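Local coordinates for 3-oxoacyl-[acyl-carrier-protein] synthase 3 (Micrococcus luteus NCTC 2665, PDB 4EWP) that probably catalyses the first condensation of fatty acid synthesis, condensing the acetyl group of acetyl-CoA with malonyl-ACP, with loss of carbon dioxide, to give 3-oxobutanoyl-ACP, at residues S242-A247 / I282-K287. Residues are numbered along the deposited sequence; the frame is centred on the assembly and turned at random.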
loop_
_atom_site.group_PDB
_atom_site.type_symbol
_atom_site.label_atom_id
_atom_site.label_comp_id
_atom_site.label_asym_id
_atom_site.label_seq_id
_atom_site.Cartn_x
_atom_site.Cartn_y
_atom_site.Cartn_z
ATOM N N SER A 242 -25.944 4.790 -3.486
ATOM C CA SER A 242 -24.914 5.212 -4.439
ATOM C C SER A 242 -24.021 4.047 -4.846
ATOM O O SER A 242 -23.722 3.866 -6.031
ATOM C CB SER A 242 -24.063 6.358 -3.889
ATOM O OG SER A 242 -24.858 7.508 -3.728
ATOM N N VAL A 243 -23.605 3.249 -3.871
ATOM C CA VAL A 243 -22.769 2.094 -4.181
ATOM C C VAL A 243 -23.423 1.200 -5.226
ATOM O O VAL A 243 -22.766 0.790 -6.181
ATOM C CB VAL A 243 -22.433 1.269 -2.938
ATOM C CG1 VAL A 243 -21.785 -0.046 -3.339
ATOM C CG2 VAL A 243 -21.514 2.064 -2.028
ATOM N N PHE A 244 -24.718 0.921 -5.056
ATOM C CA PHE A 244 -25.439 0.044 -5.992
ATOM C C PHE A 244 -25.441 0.591 -7.422
ATOM O O PHE A 244 -25.108 -0.127 -8.368
ATOM C CB PHE A 244 -26.875 -0.215 -5.531
ATOM C CG PHE A 244 -27.655 -1.112 -6.465
ATOM C CD1 PHE A 244 -27.637 -2.496 -6.302
ATOM C CD2 PHE A 244 -28.390 -0.575 -7.520
ATOM C CE1 PHE A 244 -28.351 -3.325 -7.166
ATOM C CE2 PHE A 244 -29.095 -1.399 -8.387
ATOM C CZ PHE A 244 -29.078 -2.778 -8.206
ATOM N N ARG A 245 -25.827 1.855 -7.582
ATOM C CA ARG A 245 -25.857 2.472 -8.909
ATOM C C ARG A 245 -24.494 2.420 -9.586
ATOM O O ARG A 245 -24.390 2.137 -10.781
ATOM C CB ARG A 245 -26.361 3.916 -8.844
ATOM C CG ARG A 245 -27.849 4.016 -8.680
ATOM C CD ARG A 245 -28.345 5.435 -8.843
ATOM N NE ARG A 245 -27.807 6.319 -7.825
ATOM C CZ ARG A 245 -28.396 6.558 -6.662
ATOM N NH1 ARG A 245 -29.540 5.976 -6.361
ATOM N NH2 ARG A 245 -27.835 7.378 -5.791
ATOM N N TRP A 246 -23.447 2.682 -8.820
ATOM C CA TRP A 246 -22.087 2.656 -9.363
ATOM C C TRP A 246 -21.629 1.209 -9.598
ATOM O O TRP A 246 -21.202 0.837 -10.696
ATOM C CB TRP A 246 -21.145 3.411 -8.403
ATOM C CG TRP A 246 -19.690 3.364 -8.739
ATOM C CD1 TRP A 246 -19.051 4.084 -9.703
ATOM C CD2 TRP A 246 -18.675 2.579 -8.084
ATOM N NE1 TRP A 246 -17.707 3.780 -9.705
ATOM C CE2 TRP A 246 -17.453 2.860 -8.722
ATOM C CE3 TRP A 246 -18.687 1.669 -7.023
ATOM C CZ2 TRP A 246 -16.259 2.263 -8.340
ATOM C CZ3 TRP A 246 -17.509 1.072 -6.646
ATOM C CH2 TRP A 246 -16.304 1.376 -7.296
ATOM N N ALA A 247 -21.741 0.394 -8.555
ATOM C CA ALA A 247 -21.281 -0.995 -8.584
ATOM C C ALA A 247 -21.781 -1.780 -9.788
ATOM O O ALA A 247 -21.070 -2.632 -10.329
ATOM C CB ALA A 247 -21.697 -1.708 -7.306
ATOM N N ILE A 282 -24.392 -8.577 -7.487
ATOM C CA ILE A 282 -23.913 -9.689 -8.305
ATOM C C ILE A 282 -24.928 -10.077 -9.386
ATOM O O ILE A 282 -24.572 -10.188 -10.563
ATOM C CB ILE A 282 -23.586 -10.929 -7.452
ATOM C CG1 ILE A 282 -22.475 -10.630 -6.447
ATOM C CG2 ILE A 282 -23.175 -12.102 -8.344
ATOM C CD1 ILE A 282 -22.206 -11.800 -5.504
ATOM N N ASP A 283 -26.183 -10.297 -8.990
ATOM C CA ASP A 283 -27.222 -10.675 -9.953
ATOM C C ASP A 283 -27.394 -9.650 -11.079
ATOM O O ASP A 283 -27.377 -10.003 -12.255
ATOM C CB ASP A 283 -28.570 -10.869 -9.260
ATOM C CG ASP A 283 -28.566 -12.018 -8.279
ATOM O OD1 ASP A 283 -27.610 -12.810 -8.306
ATOM O OD2 ASP A 283 -29.525 -12.131 -7.488
ATOM N N GLU A 284 -27.561 -8.382 -10.709
ATOM C CA GLU A 284 -27.844 -7.331 -11.675
ATOM C C GLU A 284 -26.656 -7.169 -12.622
ATOM O O GLU A 284 -26.821 -6.946 -13.829
ATOM C CB GLU A 284 -28.153 -6.021 -10.946
ATOM C CG GLU A 284 -28.850 -4.978 -11.792
ATOM C CD GLU A 284 -30.067 -5.525 -12.508
ATOM O OE1 GLU A 284 -31.014 -5.976 -11.829
ATOM O OE2 GLU A 284 -30.069 -5.509 -13.758
ATOM N N PHE A 285 -25.461 -7.312 -12.053
ATOM C CA PHE A 285 -24.207 -7.294 -12.798
ATOM C C PHE A 285 -24.168 -8.414 -13.859
ATOM O O PHE A 285 -23.969 -8.163 -15.050
ATOM C CB PHE A 285 -23.063 -7.453 -11.792
ATOM C CG PHE A 285 -21.769 -6.845 -12.225
ATOM C CD1 PHE A 285 -20.837 -6.446 -11.277
ATOM C CD2 PHE A 285 -21.469 -6.689 -13.567
ATOM C CE1 PHE A 285 -19.628 -5.891 -11.657
ATOM C CE2 PHE A 285 -20.260 -6.136 -13.962
ATOM C CZ PHE A 285 -19.337 -5.735 -13.005
ATOM N N ALA A 286 -24.381 -9.649 -13.421
ATOM C CA ALA A 286 -24.418 -10.789 -14.330
ATOM C C ALA A 286 -25.433 -10.591 -15.448
ATOM O O ALA A 286 -25.175 -10.943 -16.597
ATOM C CB ALA A 286 -24.717 -12.082 -13.552
ATOM N N LYS A 287 -26.596 -10.033 -15.119
ATOM C CA LYS A 287 -27.619 -9.799 -16.133
ATOM C C LYS A 287 -27.124 -8.785 -17.162
ATOM O O LYS A 287 -27.363 -8.919 -18.363
ATOM C CB LYS A 287 -28.908 -9.301 -15.480
ATOM C CG LYS A 287 -29.972 -8.831 -16.470
ATOM C CD LYS A 287 -31.256 -8.398 -15.755
ATOM C CE LYS A 287 -32.225 -7.701 -16.719
ATOM N NZ LYS A 287 -33.550 -7.407 -16.091
#
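Glu284 OE1 is held by Arg280 NH1 in a salt bridge one turn back on the same helix, and the methylene part of this glutamate is what Phe244 meets. The far end of the phenyl ring does the touching, Phe244 CZ lying 4.2 Å from Glu284 CG. Phe244 CG stands anti to the backbone N (chi1 180°), which carries CZ toward the other helix, although the CA atoms of Phe244 and Glu284 are 9.6 Å apart. In Glu284 the second torsion (chi2 51°) folds CD back instead of extending the chain, leaving CG as the atom that meets the ring.

Three residues on from Phe244 and one on from Glu284, the CA atoms of Ala247 and Phe285 are 8.1 Å apart. Here the touch is ring against backbone: Phe285 brings CE1 to 3.8 Å from Ala247 O, and the carbonyl oxygen meets the ring obliquely.

This is a light contact, burying 105 Å² in all, between two helices of the C-terminal half of the thiolase-type fold. Ala247 lies about 7 Å, side chain to side chain, from His275, a predicted active-site residue. Ile281 touches both Phe244 and Ala247, and Phe285 makes a T-shaped stack with Phe272. Helix 279-288 is the crossover of a beta-alpha-beta unit between parallel strands 269-274 and 296-297; beside it runs helix 240-262, and Ala247 and Phe285 both rest on strand 330-337 of the same mixed sheet.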